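Local coordinates for putative exported protein (Bacteroides fragilis, PDB 4RAA) that is of unknown function but folds as a six-bladed beta-propeller and is probably exported from the cytoplasm, at residues 40-45 with 57-62; 85-90 with 105-110; 61-66 with 74-79; 52-57 with 90-95; 29-34 with 349-354. All coordinates share one frame; numbering follows the deposited sequence.

Interaction 1: 40-45 with 57-62; sequences VKNVGL and DSANSN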
# COMPACT_ATOMS: atom_id res chain seq x y z
N VAL A 40 1.16 24.50 -18.59
CA VAL A 40 0.37 24.62 -17.36
C VAL A 40 -0.90 25.42 -17.63
O VAL A 40 -0.81 26.54 -18.11
CB VAL A 40 1.19 25.35 -16.26
CG1 VAL A 40 0.35 25.55 -14.99
CG2 VAL A 40 2.47 24.59 -15.93
N LYS A 41 -2.06 24.86 -17.28
CA LYS A 41 -3.38 25.54 -17.38
C LYS A 41 -3.72 26.28 -16.09
O LYS A 41 -4.17 27.41 -16.11
CB LYS A 41 -4.50 24.53 -17.71
CG LYS A 41 -5.93 25.07 -17.57
CD LYS A 41 -6.97 24.14 -18.15
CE LYS A 41 -8.37 24.64 -17.82
NZ LYS A 41 -9.43 23.92 -18.57
N ASN A 42 -3.52 25.60 -14.97
CA ASN A 42 -3.88 26.08 -13.64
C ASN A 42 -2.73 25.81 -12.67
O ASN A 42 -2.03 24.81 -12.82
CB ASN A 42 -5.16 25.30 -13.27
CG ASN A 42 -5.67 25.59 -11.88
OD1 ASN A 42 -5.25 24.97 -10.90
ND2 ASN A 42 -6.66 26.49 -11.79
N VAL A 43 -2.48 26.71 -11.72
CA VAL A 43 -1.47 26.48 -10.66
C VAL A 43 -2.32 26.28 -9.41
O VAL A 43 -2.55 27.23 -8.65
CB VAL A 43 -0.41 27.60 -10.52
CG1 VAL A 43 0.56 27.33 -9.37
CG2 VAL A 43 0.38 27.73 -11.82
N GLY A 44 -2.81 25.05 -9.25
CA GLY A 44 -3.69 24.68 -8.15
C GLY A 44 -3.05 24.72 -6.78
O GLY A 44 -3.61 25.32 -5.86
N LEU A 45 -1.88 24.08 -6.65
CA LEU A 45 -1.16 23.97 -5.38
C LEU A 45 0.34 24.13 -5.62
O LEU A 45 0.83 23.70 -6.66
CB LEU A 45 -1.47 22.60 -4.76
CG LEU A 45 -0.81 22.10 -3.47
CD1 LEU A 45 -1.05 23.02 -2.27
CD2 LEU A 45 -1.29 20.69 -3.16
N ASP A 57 -1.00 21.08 -11.42
CA ASP A 57 -1.96 21.64 -12.37
C ASP A 57 -3.21 20.79 -12.20
O ASP A 57 -3.43 19.87 -12.98
CB ASP A 57 -1.37 21.59 -13.79
CG ASP A 57 -2.34 22.06 -14.88
OD1 ASP A 57 -3.46 22.50 -14.56
OD2 ASP A 57 -1.96 22.00 -16.07
N SER A 58 -4.03 21.13 -11.21
CA SER A 58 -5.27 20.36 -10.91
C SER A 58 -6.37 20.41 -12.00
O SER A 58 -7.35 19.67 -11.91
CB SER A 58 -5.84 20.74 -9.53
OG SER A 58 -5.92 22.14 -9.37
N ALA A 59 -6.20 21.28 -13.00
CA ALA A 59 -7.09 21.33 -14.15
C ALA A 59 -6.79 20.15 -15.10
O ALA A 59 -7.71 19.44 -15.48
CB ALA A 59 -6.94 22.66 -14.87
N ASN A 60 -5.51 19.98 -15.46
CA ASN A 60 -5.03 18.85 -16.31
C ASN A 60 -4.44 17.66 -15.53
O ASN A 60 -4.10 16.64 -16.13
CB ASN A 60 -3.98 19.35 -17.32
CG ASN A 60 -4.53 20.36 -18.32
OD1 ASN A 60 -5.72 20.36 -18.65
ND2 ASN A 60 -3.65 21.21 -18.83
N SER A 61 -4.30 17.80 -14.21
CA SER A 61 -3.75 16.78 -13.30
C SER A 61 -2.32 16.32 -13.58
O SER A 61 -2.04 15.13 -13.57
CB SER A 61 -4.68 15.56 -13.20
OG SER A 61 -4.19 14.63 -12.24
N ASN A 62 -1.43 17.28 -13.82
CA ASN A 62 0.01 17.05 -14.03
C ASN A 62 0.75 17.63 -12.84
O ASN A 62 0.44 18.74 -12.41
CB ASN A 62 0.48 17.75 -15.31
CG ASN A 62 -0.17 17.19 -16.56
OD1 ASN A 62 -0.14 15.99 -16.80
ND2 ASN A 62 -0.74 18.06 -17.38
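Asp-57 receives two successive backbone N-H groups of the segment 40-45 on its carboxylate, and these bonds dominate the polar part of the contact. Lys-41 N meets Asp-57 OD2 at 3.1 Å on an almost straight line, with an N-H...O angle of 176°. Asn-42 N reaches Asp-57 OD1, also at 3.1 Å, on a more bent path. Both donors stand well above the carboxylate plane, more than 50° out of it. Its CG is turned anti to the backbone N of Asp-57 (chi1 176°), which extends the short side chain toward the loop. OD1 also takes weak bonds from the amides of Ala-59 and Asn-60, which tie the carboxylate to its own turn. An aspartate suits the place because two oxygens on a short stem can serve both the incoming loop and its own turn.

A weak hydrogen bond runs from Ser-58 OG to Asn-42 OD1 at 3.3 Å.

Apolar contact centres on the methyl of Ala-59. Asn-42 CB and Lys-41 CD each lie 3.6 Å from Ala-59 CB, the lysine passing as an extended chain whose aliphatic part does the touching.

Ser-61 and Asn-62 both face Asp-57 in a G1 beta bulge. The contact thus binds the loop leading into strand 45-49 to the bulged turn between strands 52-57 and 62-67 of the propeller sheet.

Interaction 2: 85-90 with 105-110; sequences EYILLS and DIAQDK
Asp-105 reaches from its own turn to the backbone of 85-90, and each atom of its side chain has a neighbour there. Asp-105 CB lies against the methyl Leu-89 CD1 at 4.0 Å. A chi1 of -175° turns CG away from the backbone N and presents the carboxylate to consecutive amides. Asp-105 OD1 accepts from Leu-88 N at 2.9 Å and, from the opposite face of the carboxylate, from Ala-107 N of its own turn. Asp-105 OD2 takes Ile-87 N at 3.1 Å from above the plane. The amide of Gln-108 completes the grip, NE2 donating to Asp-105 OD2 at 3.0 Å nearly along the C-O axis. Four bonds therefore fix a buried carboxylate, for which aspartate has the right short reach.

Around it, Ala-107 CB packs against Ile-87 CG2 and Leu-88 CB, and Ile-106 N returns a bond to Leu-88 O at 2.9 Å. Lys-110, extended beyond CG, sends NZ to Glu-85 O at 2.8 Å; the same ammonium forms a salt bridge with Glu-124.

The bond from Ala-107 N to OD1 defines an Asx turn, and Asp-109 and Lys-110 opposite Asp-105 form a G1 beta bulge: a turn between strands 100-105 and 110-115 of the propeller, tied to strand 85-94.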
# COMPACT_ATOMS: atom_id res chain seq x y z
N GLU A 85 1.17 6.01 -12.65
CA GLU A 85 0.49 6.96 -13.52
C GLU A 85 -0.81 7.42 -12.84
O GLU A 85 -1.37 6.67 -12.03
CB GLU A 85 0.20 6.32 -14.88
CG GLU A 85 1.43 5.76 -15.59
CD GLU A 85 1.12 4.97 -16.86
OE1 GLU A 85 -0.05 4.69 -17.16
OE2 GLU A 85 2.09 4.59 -17.56
N TYR A 86 -1.29 8.61 -13.18
CA TYR A 86 -2.48 9.23 -12.55
C TYR A 86 -3.48 9.89 -13.50
O TYR A 86 -3.11 10.28 -14.59
CB TYR A 86 -2.03 10.27 -11.50
CG TYR A 86 -0.88 11.20 -11.91
CD1 TYR A 86 -1.05 12.17 -12.92
CD2 TYR A 86 0.37 11.14 -11.28
CE1 TYR A 86 0.00 13.01 -13.29
CE2 TYR A 86 1.41 11.99 -11.64
CZ TYR A 86 1.22 12.93 -12.66
OH TYR A 86 2.21 13.79 -13.07
N ILE A 87 -4.74 10.01 -13.07
CA ILE A 87 -5.83 10.65 -13.86
C ILE A 87 -6.24 12.00 -13.28
O ILE A 87 -6.35 12.96 -14.05
CB ILE A 87 -7.08 9.72 -14.05
CG1 ILE A 87 -6.90 8.78 -15.25
CG2 ILE A 87 -8.36 10.50 -14.39
CD1 ILE A 87 -5.71 7.86 -15.18
N LEU A 88 -6.52 12.06 -11.98
CA LEU A 88 -7.00 13.29 -11.35
C LEU A 88 -6.46 13.51 -9.92
O LEU A 88 -6.99 12.98 -8.94
CB LEU A 88 -8.54 13.34 -11.36
CG LEU A 88 -9.18 14.71 -11.07
CD1 LEU A 88 -8.96 15.69 -12.22
CD2 LEU A 88 -10.66 14.55 -10.77
N LEU A 89 -5.41 14.31 -9.84
CA LEU A 89 -4.76 14.69 -8.60
C LEU A 89 -5.48 15.84 -7.91
O LEU A 89 -5.78 16.85 -8.54
CB LEU A 89 -3.29 15.09 -8.86
CG LEU A 89 -2.21 14.00 -8.76
CD1 LEU A 89 -2.67 12.66 -9.29
CD2 LEU A 89 -0.91 14.45 -9.41
N SER A 90 -5.76 15.66 -6.62
CA SER A 90 -6.37 16.68 -5.77
C SER A 90 -5.34 17.34 -4.86
O SER A 90 -5.51 18.50 -4.49
CB SER A 90 -7.45 16.05 -4.90
OG SER A 90 -6.92 14.94 -4.20
N ASP A 105 -4.52 10.56 -6.03
CA ASP A 105 -5.32 10.45 -7.24
C ASP A 105 -6.75 10.06 -6.84
O ASP A 105 -7.01 8.90 -6.53
CB ASP A 105 -4.70 9.40 -8.18
CG ASP A 105 -5.39 9.30 -9.54
OD1 ASP A 105 -6.34 10.05 -9.84
OD2 ASP A 105 -4.96 8.45 -10.35
N ILE A 106 -7.66 11.05 -6.83
CA ILE A 106 -9.10 10.83 -6.50
C ILE A 106 -9.91 10.11 -7.60
O ILE A 106 -11.00 9.62 -7.33
CB ILE A 106 -9.86 12.12 -6.08
CG1 ILE A 106 -9.83 13.23 -7.17
CG2 ILE A 106 -9.31 12.61 -4.76
CD1 ILE A 106 -10.78 14.39 -6.92
N ALA A 107 -9.38 10.06 -8.82
CA ALA A 107 -10.05 9.38 -9.92
C ALA A 107 -9.90 7.87 -9.81
O ALA A 107 -10.88 7.15 -10.01
CB ALA A 107 -9.51 9.87 -11.26
N GLN A 108 -8.69 7.41 -9.50
CA GLN A 108 -8.37 5.98 -9.39
C GLN A 108 -8.27 5.43 -7.96
O GLN A 108 -7.91 4.26 -7.78
CB GLN A 108 -7.10 5.68 -10.21
CG GLN A 108 -7.31 5.96 -11.68
CD GLN A 108 -6.14 5.55 -12.56
OE1 GLN A 108 -6.30 4.74 -13.47
NE2 GLN A 108 -4.96 6.11 -12.29
N ASP A 109 -8.63 6.25 -6.95
CA ASP A 109 -8.64 5.85 -5.53
C ASP A 109 -7.32 5.25 -5.05
O ASP A 109 -7.29 4.16 -4.48
CB ASP A 109 -9.83 4.92 -5.23
CG ASP A 109 -11.15 5.65 -5.30
OD1 ASP A 109 -11.40 6.48 -4.39
OD2 ASP A 109 -11.94 5.38 -6.24
N LYS A 110 -6.24 5.98 -5.34
CA LYS A 110 -4.89 5.58 -4.94
C LYS A 110 -3.97 6.74 -4.56
O LYS A 110 -4.24 7.90 -4.89
CB LYS A 110 -4.25 4.71 -6.02
CG LYS A 110 -4.21 5.32 -7.41
CD LYS A 110 -3.29 4.51 -8.32
CE LYS A 110 -3.25 5.09 -9.73
NZ LYS A 110 -2.22 4.45 -10.62

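Interaction 3: 61-66 with 74-79; sequences SNLYVF and NQIGQK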
# COMPACT_ATOMS: atom_id res chain seq x y z
N SER A 61 -4.30 17.80 -14.21
CA SER A 61 -3.75 16.78 -13.30
C SER A 61 -2.32 16.32 -13.58
O SER A 61 -2.04 15.13 -13.57
CB SER A 61 -4.68 15.56 -13.20
OG SER A 61 -4.19 14.63 -12.24
N ASN A 62 -1.43 17.28 -13.82
CA ASN A 62 0.01 17.05 -14.03
C ASN A 62 0.75 17.63 -12.84
O ASN A 62 0.44 18.74 -12.41
CB ASN A 62 0.48 17.75 -15.31
CG ASN A 62 -0.17 17.19 -16.56
OD1 ASN A 62 -0.14 15.99 -16.80
ND2 ASN A 62 -0.74 18.06 -17.38
N LEU A 63 1.73 16.90 -12.30
CA LEU A 63 2.54 17.37 -11.18
C LEU A 63 3.90 17.72 -11.77
O LEU A 63 4.57 16.84 -12.30
CB LEU A 63 2.66 16.28 -10.11
CG LEU A 63 3.45 16.58 -8.83
CD1 LEU A 63 2.88 17.78 -8.11
CD2 LEU A 63 3.46 15.37 -7.90
N TYR A 64 4.29 18.99 -11.69
CA TYR A 64 5.56 19.48 -12.24
C TYR A 64 6.56 19.97 -11.21
O TYR A 64 6.18 20.32 -10.09
CB TYR A 64 5.30 20.67 -13.15
CG TYR A 64 4.51 20.37 -14.38
CD1 TYR A 64 4.97 19.46 -15.33
CD2 TYR A 64 3.34 21.08 -14.66
CE1 TYR A 64 4.25 19.21 -16.49
CE2 TYR A 64 2.62 20.85 -15.84
CZ TYR A 64 3.08 19.91 -16.74
OH TYR A 64 2.36 19.68 -17.89
N VAL A 65 7.84 19.99 -11.60
CA VAL A 65 8.92 20.55 -10.79
C VAL A 65 9.56 21.68 -11.60
O VAL A 65 10.00 21.47 -12.74
CB VAL A 65 9.99 19.53 -10.38
CG1 VAL A 65 11.05 20.18 -9.49
CG2 VAL A 65 9.35 18.35 -9.65
N PHE A 66 9.54 22.87 -11.02
CA PHE A 66 10.17 24.05 -11.55
C PHE A 66 11.25 24.50 -10.57
O PHE A 66 11.27 24.10 -9.40
CB PHE A 66 9.15 25.17 -11.76
CG PHE A 66 8.28 24.98 -12.96
CD1 PHE A 66 7.13 24.21 -12.90
CD2 PHE A 66 8.60 25.60 -14.18
CE1 PHE A 66 6.31 24.06 -14.01
CE2 PHE A 66 7.79 25.46 -15.30
CZ PHE A 66 6.64 24.68 -15.21
N ASN A 74 11.66 18.88 -14.18
CA ASN A 74 11.12 17.56 -14.57
C ASN A 74 9.66 17.39 -14.14
O ASN A 74 9.18 18.15 -13.29
CB ASN A 74 11.96 16.43 -13.91
CG ASN A 74 11.80 15.08 -14.58
OD1 ASN A 74 11.24 14.98 -15.68
ND2 ASN A 74 12.30 14.04 -13.93
N GLN A 75 8.95 16.42 -14.74
CA GLN A 75 7.58 16.06 -14.33
C GLN A 75 7.67 14.88 -13.35
O GLN A 75 8.50 13.99 -13.54
CB GLN A 75 6.68 15.66 -15.51
CG GLN A 75 5.23 15.42 -15.09
CD GLN A 75 4.24 15.18 -16.21
OE1 GLN A 75 4.58 15.30 -17.39
NE2 GLN A 75 3.00 14.87 -15.84
N ILE A 76 6.79 14.88 -12.34
CA ILE A 76 6.72 13.81 -11.34
C ILE A 76 5.67 12.83 -11.84
O ILE A 76 4.47 13.13 -11.77
CB ILE A 76 6.37 14.33 -9.92
CG1 ILE A 76 7.39 15.42 -9.51
CG2 ILE A 76 6.34 13.17 -8.91
CD1 ILE A 76 7.34 15.86 -8.06
N GLY A 77 6.11 11.68 -12.34
CA GLY A 77 5.23 10.66 -12.91
C GLY A 77 4.66 11.15 -14.22
O GLY A 77 5.28 11.97 -14.89
N GLN A 78 3.49 10.64 -14.58
CA GLN A 78 2.78 11.05 -15.81
C GLN A 78 1.32 10.64 -15.77
O GLN A 78 0.92 9.89 -14.88
CB GLN A 78 3.45 10.45 -17.04
CG GLN A 78 3.69 8.95 -16.93
CD GLN A 78 3.92 8.27 -18.26
OE1 GLN A 78 4.19 8.90 -19.29
NE2 GLN A 78 3.79 6.95 -18.26
N LYS A 79 0.53 11.12 -16.73
CA LYS A 79 -0.88 10.74 -16.82
C LYS A 79 -1.01 9.35 -17.39
O LYS A 79 -0.23 8.97 -18.27
CB LYS A 79 -1.69 11.70 -17.68
CG LYS A 79 -1.74 13.11 -17.14
CD LYS A 79 -2.97 13.88 -17.60
CE LYS A 79 -4.24 13.43 -16.88
NZ LYS A 79 -5.44 14.29 -17.13
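The ring of Tyr-64 and the amide of Gln-75 are the flat groups that meet here, neighbours on one face of the hairpin with their planes 56° apart. The amide comes in obliquely beside the ring rather than stacking on it, Gln-75 OE1 lying 4.0 Å from Tyr-64 CE1. Its other branch turns to the amide of Asn-62, where Gln-75 NE2 is 3.5 Å from Asn-62 OD1 and the two amide planes stand nearly perpendicular. An extended chain, leaving the backbone with a chi1 of -174°, carries the Gln-75 amide past Leu-63 O to lie beside Tyr-64 and Asn-62. NE2 is held there by a hydrogen bond with Tyr-86 OH, while Tyr-64 OH is bonded to Leu-39 O.

Tyr-64 and Gln-75 form a non-hydrogen-bonded antiparallel pair. The next pair, Val-65 with Asn-74, is hydrogen-bonded: Val-65 N meets Asn-74 O at 2.8 Å, and the return bond is weak. Ile-76 N adds a bond to Leu-63 O at 3.0 Å.

On the other face, Ile-76 wedges between two residues of the partner strand. Ile-76 CB touches Leu-63 CD2 at 3.7 Å, and Ile-76 CG1 lies 3.5 Å from Val-65 CG2. Branched aliphatic residues suit a buried strand face like this one. At the far end Lys-79 CG passes Asn-62 OD1, while its NZ is bonded to Asn-60 O.

The polar ends of Tyr-64 and Gln-75 find partners beyond the hairpin, linking it to the loop before strand 45-49 and to strand 85-94, whereas Leu-63, Val-65 and Ile-76 hold the strands together by apolar contact.

Interaction 4: 52-57 with 90-95; sequences CLLILD and SSFFVD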
# COMPACT_ATOMS: atom_id res chain seq x y z
N CYS A 52 13.57 24.27 -5.35
CA CYS A 52 12.61 23.96 -6.40
C CYS A 52 11.17 24.24 -5.95
O CYS A 52 10.89 24.33 -4.75
CB CYS A 52 12.73 22.50 -6.87
SG CYS A 52 14.29 22.07 -7.67
N LEU A 53 10.30 24.37 -6.94
CA LEU A 53 8.88 24.64 -6.76
C LEU A 53 8.07 23.46 -7.29
O LEU A 53 8.06 23.21 -8.51
CB LEU A 53 8.48 25.89 -7.55
CG LEU A 53 9.22 27.19 -7.26
CD1 LEU A 53 8.70 28.26 -8.21
CD2 LEU A 53 9.09 27.62 -5.81
N LEU A 54 7.42 22.73 -6.39
CA LEU A 54 6.51 21.65 -6.79
C LEU A 54 5.17 22.31 -7.12
O LEU A 54 4.60 22.96 -6.25
CB LEU A 54 6.36 20.59 -5.68
CG LEU A 54 7.39 19.46 -5.65
CD1 LEU A 54 8.83 19.95 -5.75
CD2 LEU A 54 7.20 18.61 -4.40
N ILE A 55 4.71 22.18 -8.37
CA ILE A 55 3.45 22.78 -8.84
C ILE A 55 2.52 21.69 -9.36
O ILE A 55 2.94 20.90 -10.20
CB ILE A 55 3.70 23.82 -9.96
CG1 ILE A 55 4.41 25.05 -9.37
CG2 ILE A 55 2.39 24.25 -10.64
CD1 ILE A 55 4.87 26.08 -10.38
N LEU A 56 1.27 21.70 -8.88
CA LEU A 56 0.21 20.80 -9.34
C LEU A 56 -0.77 21.58 -10.21
O LEU A 56 -1.30 22.60 -9.79
CB LEU A 56 -0.54 20.21 -8.16
CG LEU A 56 -1.79 19.37 -8.41
CD1 LEU A 56 -1.54 18.24 -9.39
CD2 LEU A 56 -2.29 18.84 -7.08
N ASP A 57 -1.00 21.08 -11.42
CA ASP A 57 -1.96 21.64 -12.37
C ASP A 57 -3.21 20.79 -12.20
O ASP A 57 -3.43 19.87 -12.98
CB ASP A 57 -1.37 21.59 -13.79
CG ASP A 57 -2.34 22.06 -14.88
OD1 ASP A 57 -3.46 22.50 -14.56
OD2 ASP A 57 -1.96 22.00 -16.07
N SER A 90 -5.76 15.66 -6.62
CA SER A 90 -6.37 16.68 -5.77
C SER A 90 -5.34 17.34 -4.86
O SER A 90 -5.51 18.50 -4.49
CB SER A 90 -7.45 16.05 -4.90
OG SER A 90 -6.92 14.94 -4.20
N SER A 91 -4.29 16.61 -4.47
CA SER A 91 -3.27 17.13 -3.56
C SER A 91 -2.02 16.25 -3.51
O SER A 91 -1.96 15.19 -4.12
CB SER A 91 -3.86 17.21 -2.13
OG SER A 91 -2.96 17.82 -1.24
N PHE A 92 -1.01 16.73 -2.78
CA PHE A 92 0.22 15.98 -2.51
C PHE A 92 0.91 16.53 -1.25
O PHE A 92 0.51 17.55 -0.71
CB PHE A 92 1.17 15.98 -3.72
CG PHE A 92 1.73 17.34 -4.05
CD1 PHE A 92 1.03 18.24 -4.84
CD2 PHE A 92 2.98 17.73 -3.55
CE1 PHE A 92 1.55 19.50 -5.12
CE2 PHE A 92 3.50 18.99 -3.83
CZ PHE A 92 2.78 19.88 -4.62
N PHE A 93 1.94 15.83 -0.79
CA PHE A 93 2.74 16.30 0.36
C PHE A 93 4.12 15.68 0.33
O PHE A 93 4.33 14.68 -0.36
CB PHE A 93 2.04 16.08 1.72
CG PHE A 93 1.89 14.64 2.13
CD1 PHE A 93 0.81 13.86 1.69
CD2 PHE A 93 2.83 14.04 3.00
CE1 PHE A 93 0.68 12.53 2.09
CE2 PHE A 93 2.70 12.71 3.38
CZ PHE A 93 1.63 11.95 2.93
N VAL A 94 5.04 16.31 1.05
CA VAL A 94 6.43 15.85 1.17
C VAL A 94 6.53 15.37 2.61
O VAL A 94 6.06 16.07 3.51
CB VAL A 94 7.41 17.02 0.91
CG1 VAL A 94 8.86 16.59 1.09
CG2 VAL A 94 7.17 17.60 -0.49
N ASP A 95 7.12 14.19 2.85
CA ASP A 95 7.23 13.70 4.22
C ASP A 95 8.22 14.59 5.00
O ASP A 95 9.05 15.29 4.39
CB ASP A 95 7.54 12.19 4.33
CG ASP A 95 8.99 11.83 4.03
OD1 ASP A 95 9.45 12.13 2.90
OD2 ASP A 95 9.64 11.19 4.91
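Phe-92 projects from strand 90-94 between Leu-54 and Leu-56 of strand 52-57, and this buried trio is the tight part of the contact. The two leucines alternate with Ile-55, so both point toward the ring while Ile-55 faces the other way. Leu-56 CB comes up at the ring edge, near its plane, 3.8 Å from Phe-92 CE1. Leu-54 approaches the opposite flank obliquely, with CD2 also 3.8 Å from Phe-92 CE2 and its CB close to CZ. The ring owes its upright stance to a chi1 of 67°, which sets CG between the backbone N and the carbonyl carbon. A large flat hydrocarbon suits this place because it can bridge two strands that are not hydrogen-bonded to each other.

The strand axes run antiparallel at 165° and approach to 8.5 Å at the closest, a distance consistent with two layers meeting through their side chains. Strand 85-94 first runs beside strand 72-79, and its later part, 90-94, probably opens the next blade, so the contact is consistent with packing between successive propeller blades. Leu-45 also lies on Phe-92, and Phe-93, pointing the other way, packs on Cys-134 and Leu-135 of strand 134-136.

Toward the ends the fit relaxes. Val-94, partly exposed, offers CG2 to Leu-54 CD2 at 4.0 Å. At the other end Leu-56 CD2 reaches past the ring to the backbone, 4.0 Å from Ser-91 N. The serines there turn their hydroxyls elsewhere: Ser-90 OG is bonded to Ser-132 O, and Ser-91 OG to Gln-187 OE1.

Interaction 5: 29-34 with 349-354; sequences FLKLQT and EEDNSI
Lys-31 reaches Asp-351 along a chain that is extended as far as CE and then bends at its last torsion (chi4 52°), which swings the ammonium onto the acid. Lys-31 NZ forms a salt bridge with Asp-351 OD2 at 3.0 Å, coming from above the carboxylate plane, and the two side chains meet at about a right angle. Ser-347 OG is a further partner of NZ, and Asn-348 N donates to the same OD2. A water accepts from Lys-31 NZ at 2.9 Å and donates to Leu-32 O and Asn-352 O, bridging the two backbones.

In Thr-34, chi1 of -50° sets OG1 anti to the carbonyl carbon, facing the other segment, where it accepts from Asn-352 N at 2.9 Å over a straight path (168°). Asn-352 directs its amide onto the loop following strand 25-31: ND2 is bonded to Cys-38 O, and OD1 accepts from Val-40 N. Leu-32 packs its CD1 against Ser-353 O at 3.7 Å.

Polar side chains satisfy backbone groups that no regular strand pairing serves here. Charge pairing, water and hydrogen bonds of side-chain amide and hydroxyl groups thus carry on the join between strands 25-31 and 354-360, an early and a late strand paired in one sheet, consistent with closure of the propeller ring.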
# COMPACT_ATOMS: atom_id res chain seq x y z
N PHE A 29 7.70 39.14 -8.96
CA PHE A 29 7.16 38.39 -10.09
C PHE A 29 8.15 37.36 -10.61
O PHE A 29 9.37 37.55 -10.52
CB PHE A 29 6.76 39.34 -11.21
CG PHE A 29 5.65 40.28 -10.84
CD1 PHE A 29 4.33 39.85 -10.85
CD2 PHE A 29 5.92 41.61 -10.49
CE1 PHE A 29 3.29 40.72 -10.51
CE2 PHE A 29 4.89 42.49 -10.16
CZ PHE A 29 3.58 42.04 -10.17
N LEU A 30 7.63 36.26 -11.14
CA LEU A 30 8.45 35.18 -11.70
C LEU A 30 7.75 34.60 -12.91
O LEU A 30 6.57 34.26 -12.84
CB LEU A 30 8.64 34.08 -10.67
CG LEU A 30 9.57 32.91 -11.03
CD1 LEU A 30 10.98 33.39 -11.35
CD2 LEU A 30 9.59 31.91 -9.87
N LYS A 31 8.50 34.47 -14.00
CA LYS A 31 8.01 33.92 -15.24
C LYS A 31 8.32 32.41 -15.29
O LYS A 31 9.47 32.01 -15.13
CB LYS A 31 8.70 34.64 -16.39
CG LYS A 31 8.11 34.35 -17.72
CD LYS A 31 8.71 35.17 -18.83
CE LYS A 31 8.30 34.57 -20.16
NZ LYS A 31 6.83 34.34 -20.30
N LEU A 32 7.28 31.58 -15.47
CA LEU A 32 7.47 30.14 -15.62
C LEU A 32 7.86 29.84 -17.07
O LEU A 32 7.27 30.39 -18.01
CB LEU A 32 6.21 29.36 -15.27
CG LEU A 32 5.79 29.35 -13.80
CD1 LEU A 32 4.40 28.75 -13.65
CD2 LEU A 32 6.79 28.59 -12.95
N GLN A 33 8.86 28.97 -17.25
CA GLN A 33 9.35 28.57 -18.58
C GLN A 33 8.25 27.80 -19.31
O GLN A 33 7.51 27.03 -18.69
CB GLN A 33 10.60 27.69 -18.43
CG GLN A 33 11.34 27.34 -19.72
CD GLN A 33 12.47 26.33 -19.52
OE1 GLN A 33 12.66 25.76 -18.44
NE2 GLN A 33 13.22 26.09 -20.58
N THR A 34 8.14 28.01 -20.62
CA THR A 34 7.08 27.39 -21.42
C THR A 34 7.62 26.48 -22.53
O THR A 34 7.96 26.94 -23.62
CB THR A 34 6.14 28.46 -22.00
OG1 THR A 34 5.73 29.35 -20.95
CG2 THR A 34 4.91 27.81 -22.68
N GLU A 349 2.24 35.36 -26.24
CA GLU A 349 0.80 35.20 -25.94
C GLU A 349 0.44 33.81 -25.41
O GLU A 349 -0.50 33.68 -24.61
CB GLU A 349 -0.10 35.53 -27.16
CG GLU A 349 -0.22 37.02 -27.54
CD GLU A 349 0.96 37.59 -28.31
OE1 GLU A 349 1.86 36.83 -28.70
OE2 GLU A 349 0.97 38.83 -28.55
N GLU A 350 1.20 32.79 -25.81
CA GLU A 350 0.97 31.39 -25.42
C GLU A 350 1.68 30.97 -24.13
O GLU A 350 1.45 29.87 -23.67
CB GLU A 350 1.41 30.43 -26.55
CG GLU A 350 0.83 30.72 -27.95
CD GLU A 350 1.42 31.92 -28.66
OE1 GLU A 350 2.46 32.44 -28.19
OE2 GLU A 350 0.85 32.38 -29.67
N ASP A 351 2.51 31.83 -23.55
CA ASP A 351 3.31 31.47 -22.35
C ASP A 351 2.50 31.16 -21.08
O ASP A 351 1.42 31.73 -20.87
CB ASP A 351 4.39 32.54 -22.02
CG ASP A 351 5.61 32.49 -22.96
OD1 ASP A 351 5.98 31.42 -23.47
OD2 ASP A 351 6.23 33.56 -23.14
N ASN A 352 3.05 30.27 -20.25
CA ASN A 352 2.47 29.89 -18.97
C ASN A 352 2.31 31.09 -18.05
O ASN A 352 2.86 32.16 -18.29
CB ASN A 352 3.32 28.82 -18.24
CG ASN A 352 3.26 27.44 -18.90
OD1 ASN A 352 2.37 27.15 -19.71
ND2 ASN A 352 4.20 26.57 -18.53
N SER A 353 1.55 30.89 -16.98
CA SER A 353 1.27 31.95 -16.02
C SER A 353 2.51 32.64 -15.43
O SER A 353 3.53 31.98 -15.17
CB SER A 353 0.43 31.41 -14.84
OG SER A 353 -0.82 30.91 -15.29
N ILE A 354 2.43 33.96 -15.29
CA ILE A 354 3.43 34.74 -14.56
C ILE A 354 2.92 34.72 -13.11
O ILE A 354 1.81 35.20 -12.84
CB ILE A 354 3.57 36.20 -15.05
CG1 ILE A 354 4.04 36.22 -16.51
CG2 ILE A 354 4.51 36.98 -14.12
CD1 ILE A 354 4.16 37.60 -17.13
O HOH W 1 5.66 32.62 -18.34

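Followed from the N terminus, the chain first enters interaction 5, whose second half arrives only near the C terminus, so its loop encloses all the others and probably helps close the ring. Interaction 1 then closes a short loop around strands 45-49 and 52-57. Interaction 3 starts on residues 61-62, where interaction 1 ends, and closes the next hairpin. Interaction 4 encloses interaction 3 and crosses both interaction 1 and interaction 2, sharing Asp-57 with one and Ser-90 with the other; it probably packs one blade on the next. Interaction 2 closes last among these. A probable hydrogen bond from Leu-89 N to Ser-61 OG connects the turn of interaction 1 to the strand of interaction 2.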